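Local structure of restriction endonuclease R.BpuJI (Bacillus pumilus, 5HNF) at residues 11-16 with 167-172; 135-140 with 252-257; 158-163 with 229-234. The protein is the N-terminal DNA-binding part of a restriction endonuclease, which as a whole probably cleaves DNA, and is captured here on chemically modified DNA. All coordinates share one frame; numbering follows the deposited sequence.

In the fold
Contact 1 and contact 3 both use helix 160-168, contact 3 at its start and contact 1 at its end. Contact 2 touches contact 1, where Ile-136 packs on Phe-12, but not contact 3. All three are partly buried. Contact 1 has no exposed residue among those that touch, whereas contacts 2 and 3 each have two; the centre of contact 3 lies about 18 Å from the centre of the chain, against about 13 Å for the other two centres. Contact 1 combines amide, backbone and water bonds with a direct arginine-phosphate bond, contact 2 a buried arginine's carbonyl grip with a salt bridge, contact 3 strand and helix-cap bonds with a weak, long DNA pair.

Contact 1 of 3, residues 11-16 with 167-172; sequences QFRCTI and VLNSLQ. With nucleotides of chain B.
A single beta bridge between Gln-11 and Ser-170 fixes the N-terminal loop to the turn linking helices 160-168 and 171-174, in a part of the domain whose topology is that of a winged helix. Their CA atoms lie 4.8 Å apart. Asn-169, the first residue to leave the helical conformation, carries most of the polar contact. Its backbone O accepts from Phe-12 N at 2.8 Å, while its side-chain ND2 donates to Gln-11 OE1 over 2.9 Å. The latter bond is fairly straight (159° at the hydrogen) and reaches OE1 from above the Gln-11 carbonyl plane; the two amides are tilted 45° against each other and the side chains cross at about a right angle. The other end of the Gln-11 amide is also held, with NE2 donating to Pro-8 O and Tyr-165 O. Two waters bridge Cys-14 to the helix end: one accepts from Cys-14 N at 2.9 Å and meets Asn-169 OD1 and Leu-168 O, the other lies between Cys-14 O and Leu-168 O. On one flank Leu-171 CD1 lies 4.0 Å from Phe-12 CB and approaches the ring obliquely. The loop then passes to the DNA. Arg-13 has CG anti to its backbone nitrogen (chi1 -176°) and a chain extended as far as NE, which carries the guanidinium to the DNA backbone; Tyr-208 makes a cation-pi contact with it and accepts from NE through its backbone O. At the guanidinium edge, Arg-13 NH1 points almost straight at OP2 of DC6 of chain B, 2.9 Å away.

Contact 2 of 3, residues 135-140 with 252-257; sequences KIQIRQ and NKPEFN
Arg-139 joins its loop to loop 252-257 by a side-on grip on a backbone carbonyl, about 12 Å from the DNA between nearest atoms. By hydrogen bonds, its NE and NH2 each stand 2.9 Å from Lys-253 O, which lies within 3° of the guanidinium plane. NH2 approaches nearly along the C=O axis and NE from above the carbonyl plane. A water accepting from Arg-139 N also donates to Asn-252 O, its oxygen 2.7 Å from Asn-252 O.

The charged interaction is a salt bridge, Arg-139 NH2 to Glu-255 OE1 at 3.0 Å. It is bent (137° at the hydrogen), the carboxylate standing almost perpendicular to the guanidinium; a second water links OE1 to Arg-139 NH1.

In van der Waals contact, Asn-252 CB lies over one guanidinium face, 3.6 Å from Arg-139 NE, with Glu-255 N over the opposite face; together with the bonds, these set the group's rotation. Pro-254 CG lies 3.6 Å from Ile-138 N, and its CD packs on Gln-137 CB. Lys-253 CD comes within 3.2 Å of Gln-137 OE1.

The 135-140 loop joins helices 125-133 and 140-153 and bonds through its backbone to Leu-174 and Phe-118, while Glu-255 touches Tyr-279 of helix 266-281.

Contact 3 of 3, residues 158-163 with 229-234; sequences LSKDDI and DGNLVK
Lys-160 and Val-233 cross at about a right angle, Lys-160 CG resting 3.9 Å from Val-233 CG2, at the seam where the first turn of helix 160-168 meets strand 232-235. Beyond CG the lysine chain bends at chi3 (-59°), which carries CE past Asn-231 OD1, obliquely to that side chain, and brings NZ near Gly-230 O. A water that NZ holds weakly donates to Gly-230 O, and a DNA phosphate lies at the distance of a long, weak ion pair, with Arg-214 also close by. Replacing the lysine by an alanine would probably cost Val-233 CG2 the CG contact on one flank and the DNA phosphate its weak, long-range charge partner.

Asn-231 turns its amide against the helix start: ND2 lies 3.6 Å from Ser-159 CB, one water joins Asn-231 ND2 to Asp-161 OD2, and another joins Asn-231 OD1 to the same carboxylate oxygen through a weak second leg. Its backbone O accepts from Lys-160 N at 2.9 Å, nearly in line with the C=O bond. Leu-232 puts CD2 against Leu-158 O, which also takes Val-233 N at 3.0 Å with an angle of 167° at the hydrogen.

Ser-159 and Asp-162 form a capping box. Ser-159 OG, placed between backbone N and carbonyl carbon (chi1 69°), accepts from Asp-162 N at 3.0 Å. Ser-159 N in turn donates to Asp-162 OD2, which is itself in a salt bridge with Arg-191.

The type II' turn from Asp-229 to Leu-232, with Gly-230 at positive phi, caps the hairpin 226-235, consistent with the wing of a winged helix. In its three-stranded sheet, strand 232-235 runs between 158-159 and 226-229; Leu-158 packs on helices 140-153 and 180-192, and Val-233 touches Leu-148 of helix 140-153.

Contact 1 of 3, residues 11-16 with 167-172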
loop_
_atom_site.group_PDB
_atom_site.type_symbol
_atom_site.label_atom_id
_atom_site.label_comp_id
_atom_site.label_asym_id
_atom_site.label_seq_id
_atom_site.Cartn_x
_atom_site.Cartn_y
_atom_site.Cartn_z
ATOM N N GLN A 11 -2.689 16.091 -11.804
ATOM C CA GLN A 11 -2.417 15.557 -10.473
ATOM C C GLN A 11 -3.660 14.909 -9.868
ATOM O O GLN A 11 -4.794 15.325 -10.106
ATOM C CB GLN A 11 -1.902 16.668 -9.552
ATOM C CG GLN A 11 -0.514 17.183 -9.890
ATOM C CD GLN A 11 0.601 16.299 -9.332
ATOM O OE1 GLN A 11 0.800 16.232 -8.122
ATOM N NE2 GLN A 11 1.335 15.644 -10.216
ATOM N N PHE A 12 -3.443 13.863 -9.083
ATOM C CA PHE A 12 -4.555 13.145 -8.514
ATOM C C PHE A 12 -4.135 12.556 -7.187
ATOM O O PHE A 12 -3.231 11.716 -7.134
ATOM C CB PHE A 12 -5.032 12.041 -9.460
ATOM C CG PHE A 12 -6.250 11.315 -8.969
ATOM C CD1 PHE A 12 -6.122 10.248 -8.105
ATOM C CD2 PHE A 12 -7.522 11.698 -9.374
ATOM C CE1 PHE A 12 -7.227 9.591 -7.631
ATOM C CE2 PHE A 12 -8.639 11.018 -8.911
ATOM C CZ PHE A 12 -8.484 9.957 -8.051
ATOM N N ARG A 13 -4.771 12.997 -6.108
ATOM C CA ARG A 13 -4.486 12.383 -4.803
ATOM C C ARG A 13 -5.114 11.004 -4.677
ATOM O O ARG A 13 -6.333 10.822 -4.835
ATOM C CB ARG A 13 -4.980 13.296 -3.681
ATOM C CG ARG A 13 -4.650 12.815 -2.261
ATOM C CD ARG A 13 -5.067 13.900 -1.250
ATOM N NE ARG A 13 -4.697 13.527 0.113
ATOM C CZ ARG A 13 -5.487 12.895 0.980
ATOM N NH1 ARG A 13 -6.754 12.533 0.668
ATOM N NH2 ARG A 13 -5.004 12.631 2.181
ATOM N N CYS A 14 -4.271 10.033 -4.341
ATOM C CA CYS A 14 -4.668 8.643 -4.330
ATOM C C CYS A 14 -4.070 7.986 -3.089
ATOM O O CYS A 14 -2.886 7.626 -3.075
ATOM C CB CYS A 14 -4.206 7.969 -5.616
ATOM S SG CYS A 14 -4.766 6.227 -5.793
ATOM N N THR A 15 -4.861 7.853 -2.034
ATOM C CA THR A 15 -4.292 7.448 -0.749
ATOM C C THR A 15 -4.226 5.953 -0.518
ATOM O O THR A 15 -4.817 5.128 -1.245
ATOM C CB THR A 15 -5.060 8.021 0.450
ATOM O OG1 THR A 15 -6.401 7.519 0.427
ATOM C CG2 THR A 15 -5.079 9.563 0.402
ATOM N N ILE A 16 -3.460 5.647 0.513
ATOM C CA ILE A 16 -3.524 4.360 1.192
ATOM C C ILE A 16 -3.872 4.692 2.639
ATOM O O ILE A 16 -3.723 5.852 3.082
ATOM C CB ILE A 16 -2.205 3.548 1.102
ATOM C CG1 ILE A 16 -1.062 4.242 1.861
ATOM C CG2 ILE A 16 -1.815 3.304 -0.375
ATOM C CD1 ILE A 16 0.033 3.222 2.344
ATOM N N VAL A 167 5.079 10.373 -9.898
ATOM C CA VAL A 167 4.577 9.011 -9.921
ATOM C C VAL A 167 3.313 8.879 -9.066
ATOM O O VAL A 167 2.220 8.723 -9.620
ATOM C CB VAL A 167 5.645 8.021 -9.441
ATOM C CG1 VAL A 167 5.109 6.606 -9.498
ATOM C CG2 VAL A 167 6.879 8.124 -10.318
ATOM N N LEU A 168 3.443 8.944 -7.733
ATOM C CA LEU A 168 2.333 8.523 -6.869
ATOM C C LEU A 168 1.170 9.514 -6.796
ATOM O O LEU A 168 0.090 9.155 -6.301
ATOM C CB LEU A 168 2.834 8.209 -5.446
ATOM C CG LEU A 168 3.632 6.905 -5.403
ATOM C CD1 LEU A 168 4.213 6.642 -4.000
ATOM C CD2 LEU A 168 2.699 5.735 -5.792
ATOM N N ASN A 169 1.357 10.737 -7.306
ATOM C CA ASN A 169 0.269 11.721 -7.378
ATOM C C ASN A 169 -0.012 12.157 -8.817
ATOM O O ASN A 169 -0.697 13.165 -9.034
ATOM C CB ASN A 169 0.590 12.974 -6.530
ATOM C CG ASN A 169 -0.642 13.570 -5.892
ATOM O OD1 ASN A 169 -1.203 13.018 -4.962
ATOM N ND2 ASN A 169 -1.049 14.753 -6.380
ATOM N N SER A 170 0.561 11.451 -9.795
ATOM C CA SER A 170 0.358 11.771 -11.206
ATOM C C SER A 170 -0.781 10.952 -11.777
ATOM O O SER A 170 -0.718 9.733 -11.788
ATOM C CB SER A 170 1.641 11.537 -12.019
ATOM O OG SER A 170 1.371 11.320 -13.397
ATOM N N LEU A 171 -1.821 11.626 -12.268
ATOM C CA LEU A 171 -2.962 10.909 -12.828
ATOM C C LEU A 171 -2.558 9.944 -13.952
ATOM O O LEU A 171 -2.965 8.781 -13.957
ATOM C CB LEU A 171 -4.013 11.910 -13.334
ATOM C CG LEU A 171 -5.243 11.241 -13.962
ATOM C CD1 LEU A 171 -6.060 10.406 -12.953
ATOM C CD2 LEU A 171 -6.105 12.331 -14.626
ATOM N N GLN A 172 -1.728 10.408 -14.884
ATOM C CA GLN A 172 -1.428 9.600 -16.046
ATOM C C GLN A 172 -0.629 8.370 -15.670
ATOM O O GLN A 172 -0.865 7.310 -16.230
ATOM C CB GLN A 172 -0.675 10.418 -17.084
ATOM C CG GLN A 172 -1.540 11.547 -17.632
ATOM C CD GLN A 172 -0.875 12.272 -18.757
ATOM O OE1 GLN A 172 0.327 12.138 -18.969
ATOM N NE2 GLN A 172 -1.656 13.060 -19.498
ATOM P P DC B 6 -9.672 11.808 3.100
ATOM O OP1 DC B 6 -10.488 12.824 2.344
ATOM O OP2 DC B 6 -8.568 11.155 2.386
ATOM O "O5'" DC B 6 -9.133 12.503 4.446
ATOM C "C5'" DC B 6 -10.010 13.245 5.289
ATOM C "C4'" DC B 6 -9.279 13.755 6.515
ATOM O "O4'" DC B 6 -9.058 12.629 7.420
ATOM C "C3'" DC B 6 -7.871 14.358 6.284
ATOM O "O3'" DC B 6 -7.739 15.430 7.171
ATOM C "C2'" DC B 6 -6.944 13.224 6.733
ATOM C "C1'" DC B 6 -7.759 12.733 7.924
ATOM N N1 DC B 6 -7.417 11.414 8.415
ATOM C C2 DC B 6 -7.593 11.146 9.777
ATOM O O2 DC B 6 -7.949 12.045 10.507
ATOM N N3 DC B 6 -7.312 9.928 10.259
ATOM C C4 DC B 6 -6.935 8.954 9.431
ATOM N N4 DC B 6 -6.705 7.747 9.972
ATOM C C5 DC B 6 -6.768 9.180 8.021
ATOM C C6 DC B 6 -7.032 10.426 7.551
HETATM O O HOH W 1 -1.415 10.534 -4.079
HETATM O O HOH W 2 -0.385 7.293 -4.214
#

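Contact 2 of 3, residues 135-140 with 252-257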
loop_
_atom_site.group_PDB
_atom_site.type_symbol
_atom_site.label_atom_id
_atom_site.label_comp_id
_atom_site.label_asym_id
_atom_site.label_seq_id
_atom_site.Cartn_x
_atom_site.Cartn_y
_atom_site.Cartn_z
ATOM N N LYS A 135 -10.277 6.051 -13.895
ATOM C CA LYS A 135 -9.609 4.983 -14.653
ATOM C C LYS A 135 -8.210 4.672 -14.125
ATOM O O LYS A 135 -7.294 4.356 -14.881
ATOM C CB LYS A 135 -9.548 5.334 -16.143
ATOM C CG LYS A 135 -10.948 5.472 -16.750
ATOM C CD LYS A 135 -10.925 5.934 -18.198
ATOM C CE LYS A 135 -12.344 5.962 -18.767
ATOM N NZ LYS A 135 -13.278 6.701 -17.877
ATOM N N ILE A 136 -8.063 4.733 -12.812
ATOM C CA ILE A 136 -6.803 4.366 -12.184
ATOM C C ILE A 136 -6.592 2.851 -12.307
ATOM O O ILE A 136 -7.512 2.062 -12.120
ATOM C CB ILE A 136 -6.782 4.829 -10.721
ATOM C CG1 ILE A 136 -6.814 6.357 -10.696
ATOM C CG2 ILE A 136 -5.565 4.288 -9.976
ATOM C CD1 ILE A 136 -6.855 6.917 -9.341
ATOM N N GLN A 137 -5.384 2.456 -12.696
ATOM C CA GLN A 137 -5.025 1.035 -12.720
ATOM C C GLN A 137 -3.519 0.905 -12.764
ATOM O O GLN A 137 -2.889 1.089 -13.796
ATOM C CB GLN A 137 -5.688 0.286 -13.886
ATOM C CG GLN A 137 -5.828 1.004 -15.189
ATOM C CD GLN A 137 -6.531 0.134 -16.225
ATOM O OE1 GLN A 137 -6.793 -1.053 -15.987
ATOM N NE2 GLN A 137 -6.823 0.710 -17.376
ATOM N N ILE A 138 -2.940 0.556 -11.613
ATOM C CA ILE A 138 -1.480 0.503 -11.475
ATOM C C ILE A 138 -1.092 -0.470 -10.370
ATOM O O ILE A 138 -1.772 -0.599 -9.342
ATOM C CB ILE A 138 -0.870 1.898 -11.173
ATOM C CG1 ILE A 138 0.668 1.831 -11.223
ATOM C CG2 ILE A 138 -1.388 2.472 -9.867
ATOM C CD1 ILE A 138 1.343 3.192 -11.186
ATOM N N ARG A 139 0.008 -1.162 -10.610
ATOM C CA ARG A 139 0.702 -1.872 -9.547
ATOM C C ARG A 139 1.836 -0.941 -9.135
ATOM O O ARG A 139 2.902 -0.940 -9.762
ATOM C CB ARG A 139 1.248 -3.235 -10.023
ATOM C CG ARG A 139 0.229 -4.119 -10.732
ATOM C CD ARG A 139 0.841 -5.506 -10.951
ATOM N NE ARG A 139 0.013 -6.337 -11.808
ATOM C CZ ARG A 139 0.040 -7.663 -11.813
ATOM N NH1 ARG A 139 0.850 -8.311 -10.983
ATOM N NH2 ARG A 139 -0.742 -8.341 -12.658
ATOM N N GLN A 140 1.618 -0.138 -8.097
ATOM C CA GLN A 140 2.520 0.960 -7.858
ATOM C C GLN A 140 3.913 0.565 -7.413
ATOM O O GLN A 140 4.852 1.289 -7.708
ATOM C CB GLN A 140 1.920 1.982 -6.861
ATOM C CG GLN A 140 1.886 1.589 -5.396
ATOM C CD GLN A 140 0.597 0.924 -5.022
ATOM O OE1 GLN A 140 0.045 0.100 -5.781
ATOM N NE2 GLN A 140 0.128 1.214 -3.805
ATOM N N ASN A 252 2.140 -4.129 -16.074
ATOM C CA ASN A 252 1.036 -5.091 -16.003
ATOM C C ASN A 252 -0.226 -4.453 -15.453
ATOM O O ASN A 252 -0.156 -3.711 -14.483
ATOM C CB ASN A 252 1.384 -6.266 -15.096
ATOM C CG ASN A 252 2.316 -7.257 -15.736
ATOM O OD1 ASN A 252 3.463 -6.938 -16.053
ATOM N ND2 ASN A 252 1.845 -8.489 -15.894
ATOM N N LYS A 253 -1.380 -4.779 -16.024
ATOM C CA LYS A 253 -2.627 -4.369 -15.405
ATOM C C LYS A 253 -2.691 -5.002 -14.032
ATOM O O LYS A 253 -2.100 -6.061 -13.833
ATOM C CB LYS A 253 -3.828 -4.795 -16.243
ATOM C CG LYS A 253 -3.950 -4.066 -17.576
ATOM C CD LYS A 253 -4.391 -2.627 -17.391
ATOM C CE LYS A 253 -4.293 -1.834 -18.690
ATOM N NZ LYS A 253 -2.873 -1.576 -19.083
ATOM N N PRO A 254 -3.377 -4.352 -13.074
ATOM C CA PRO A 254 -3.577 -4.956 -11.748
ATOM C C PRO A 254 -4.134 -6.364 -11.853
ATOM O O PRO A 254 -4.957 -6.647 -12.713
ATOM C CB PRO A 254 -4.608 -4.039 -11.086
ATOM C CG PRO A 254 -4.386 -2.724 -11.723
ATOM C CD PRO A 254 -3.955 -2.995 -13.153
ATOM N N GLU A 255 -3.670 -7.247 -10.971
ATOM C CA GLU A 255 -4.130 -8.617 -10.967
ATOM C C GLU A 255 -5.601 -8.684 -10.586
ATOM O O GLU A 255 -6.358 -9.467 -11.141
ATOM C CB GLU A 255 -3.294 -9.441 -9.991
ATOM C CG GLU A 255 -3.538 -10.925 -10.081
ATOM C CD GLU A 255 -3.004 -11.519 -11.372
ATOM O OE1 GLU A 255 -1.980 -11.018 -11.897
ATOM O OE2 GLU A 255 -3.618 -12.490 -11.861
ATOM N N PHE A 256 -6.001 -7.835 -9.650
ATOM C CA PHE A 256 -7.399 -7.775 -9.249
ATOM C C PHE A 256 -8.088 -6.695 -10.084
ATOM O O PHE A 256 -7.670 -5.548 -10.083
ATOM C CB PHE A 256 -7.516 -7.507 -7.744
ATOM C CG PHE A 256 -8.924 -7.298 -7.255
ATOM C CD1 PHE A 256 -9.713 -8.379 -6.896
ATOM C CD2 PHE A 256 -9.425 -6.014 -7.085
ATOM C CE1 PHE A 256 -11.010 -8.182 -6.432
ATOM C CE2 PHE A 256 -10.708 -5.822 -6.605
ATOM C CZ PHE A 256 -11.487 -6.892 -6.290
ATOM N N ASN A 257 -9.128 -7.103 -10.805
ATOM C CA ASN A 257 -9.849 -6.247 -11.732
ATOM C C ASN A 257 -11.051 -5.580 -11.083
ATOM O O ASN A 257 -12.105 -6.183 -10.979
ATOM C CB ASN A 257 -10.302 -7.073 -12.931
ATOM C CG ASN A 257 -11.058 -6.248 -13.942
ATOM O OD1 ASN A 257 -10.974 -5.026 -13.930
ATOM N ND2 ASN A 257 -11.804 -6.918 -14.830
HETATM O O HOH W 3 -1.298 -0.608 -15.303
HETATM O O HOH W 4 1.073 -1.572 -13.274
HETATM O O HOH W 5 0.466 -11.088 -10.263
#

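Contact 3 of 3, residues 158-163 with 229-234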
loop_
_atom_site.group_PDB
_atom_site.type_symbol
_atom_site.label_atom_id
_atom_site.label_comp_id
_atom_site.label_asym_id
_atom_site.label_seq_id
_atom_site.Cartn_x
_atom_site.Cartn_y
_atom_site.Cartn_z
ATOM N N LEU A 158 16.618 10.122 -7.200
ATOM C CA LEU A 158 15.300 10.714 -7.031
ATOM C C LEU A 158 14.990 11.033 -5.583
ATOM O O LEU A 158 15.376 10.297 -4.679
ATOM C CB LEU A 158 14.218 9.787 -7.569
ATOM C CG LEU A 158 14.388 9.338 -9.012
ATOM C CD1 LEU A 158 13.178 8.510 -9.422
ATOM C CD2 LEU A 158 14.552 10.543 -9.936
ATOM N N SER A 159 14.284 12.135 -5.353
ATOM C CA SER A 159 13.842 12.456 -4.003
ATOM C C SER A 159 12.460 11.888 -3.728
ATOM O O SER A 159 11.781 11.435 -4.637
ATOM C CB SER A 159 13.806 13.969 -3.805
ATOM O OG SER A 159 12.761 14.536 -4.599
ATOM N N LYS A 160 12.041 11.955 -2.475
ATOM C CA LYS A 160 10.664 11.620 -2.102
ATOM C C LYS A 160 9.669 12.527 -2.858
ATOM O O LYS A 160 8.602 12.077 -3.295
ATOM C CB LYS A 160 10.468 11.745 -0.577
ATOM C CG LYS A 160 11.200 10.675 0.228
ATOM C CD LYS A 160 11.077 10.876 1.742
ATOM C CE LYS A 160 11.627 12.220 2.203
ATOM N NZ LYS A 160 11.564 12.390 3.692
ATOM N N ASP A 161 10.012 13.812 -3.003
ATOM C CA ASP A 161 9.154 14.735 -3.748
ATOM C C ASP A 161 9.037 14.354 -5.227
ATOM O O ASP A 161 7.961 14.497 -5.820
ATOM C CB ASP A 161 9.667 16.175 -3.629
ATOM C CG ASP A 161 9.463 16.766 -2.237
ATOM O OD1 ASP A 161 8.387 16.573 -1.634
ATOM O OD2 ASP A 161 10.384 17.448 -1.740
ATOM N N ASP A 162 10.137 13.913 -5.834
ATOM C CA ASP A 162 10.077 13.391 -7.197
ATOM C C ASP A 162 9.108 12.209 -7.308
ATOM O O ASP A 162 8.308 12.128 -8.235
ATOM C CB ASP A 162 11.450 12.925 -7.676
ATOM C CG ASP A 162 12.421 14.058 -7.887
ATOM O OD1 ASP A 162 12.011 15.176 -8.314
ATOM O OD2 ASP A 162 13.624 13.798 -7.671
ATOM N N ILE A 163 9.243 11.223 -6.422
ATOM C CA ILE A 163 8.344 10.083 -6.483
ATOM C C ILE A 163 6.906 10.553 -6.284
ATOM O O ILE A 163 6.000 10.085 -6.968
ATOM C CB ILE A 163 8.733 9.019 -5.444
ATOM C CG1 ILE A 163 10.155 8.524 -5.738
ATOM C CG2 ILE A 163 7.755 7.851 -5.486
ATOM C CD1 ILE A 163 10.274 7.751 -7.003
ATOM N N ASP A 229 17.058 7.660 2.373
ATOM C CA ASP A 229 18.280 8.253 2.889
ATOM C C ASP A 229 18.131 9.775 2.832
ATOM O O ASP A 229 18.412 10.401 1.801
ATOM C CB ASP A 229 19.482 7.765 2.087
ATOM C CG ASP A 229 20.797 8.276 2.643
ATOM O OD1 ASP A 229 20.819 8.675 3.827
ATOM O OD2 ASP A 229 21.807 8.274 1.904
ATOM N N GLY A 230 17.663 10.363 3.927
ATOM C CA GLY A 230 17.403 11.789 3.943
ATOM C C GLY A 230 16.275 12.143 2.992
ATOM O O GLY A 230 15.141 11.699 3.168
ATOM N N ASN A 231 16.575 12.935 1.969
ATOM C CA ASN A 231 15.532 13.291 1.015
ATOM C C ASN A 231 15.407 12.265 -0.111
ATOM O O ASN A 231 14.460 12.295 -0.887
ATOM C CB ASN A 231 15.799 14.668 0.423
ATOM C CG ASN A 231 14.528 15.388 0.068
ATOM O OD1 ASN A 231 13.537 15.291 0.786
ATOM N ND2 ASN A 231 14.535 16.097 -1.055
ATOM N N LEU A 232 16.362 11.350 -0.196
ATOM C CA LEU A 232 16.495 10.541 -1.400
ATOM C C LEU A 232 15.965 9.144 -1.209
ATOM O O LEU A 232 15.948 8.634 -0.100
ATOM C CB LEU A 232 17.956 10.457 -1.825
ATOM C CG LEU A 232 18.629 11.788 -2.155
ATOM C CD1 LEU A 232 20.106 11.553 -2.502
ATOM C CD2 LEU A 232 17.879 12.486 -3.299
ATOM N N VAL A 233 15.546 8.526 -2.307
ATOM C CA VAL A 233 15.051 7.166 -2.289
ATOM C C VAL A 233 16.021 6.354 -3.122
ATOM O O VAL A 233 16.246 6.663 -4.283
ATOM C CB VAL A 233 13.620 7.055 -2.863
ATOM C CG1 VAL A 233 13.165 5.587 -2.866
ATOM C CG2 VAL A 233 12.651 7.889 -2.051
ATOM N N LYS A 234 16.585 5.309 -2.520
ATOM C CA LYS A 234 17.659 4.547 -3.147
ATOM C C LYS A 234 17.351 3.051 -3.088
ATOM O O LYS A 234 16.886 2.532 -2.067
ATOM C CB LYS A 234 18.996 4.809 -2.443
ATOM C CG LYS A 234 19.421 6.271 -2.414
ATOM C CD LYS A 234 20.732 6.405 -1.660
ATOM C CE LYS A 234 21.183 7.851 -1.551
ATOM N NZ LYS A 234 22.520 7.933 -0.895
HETATM O O HOH W 6 17.026 7.456 -6.641
HETATM O O HOH W 7 13.690 10.440 5.565
HETATM O O HOH W 8 12.629 18.153 -2.623
HETATM O O HOH W 9 11.681 15.156 -0.873
#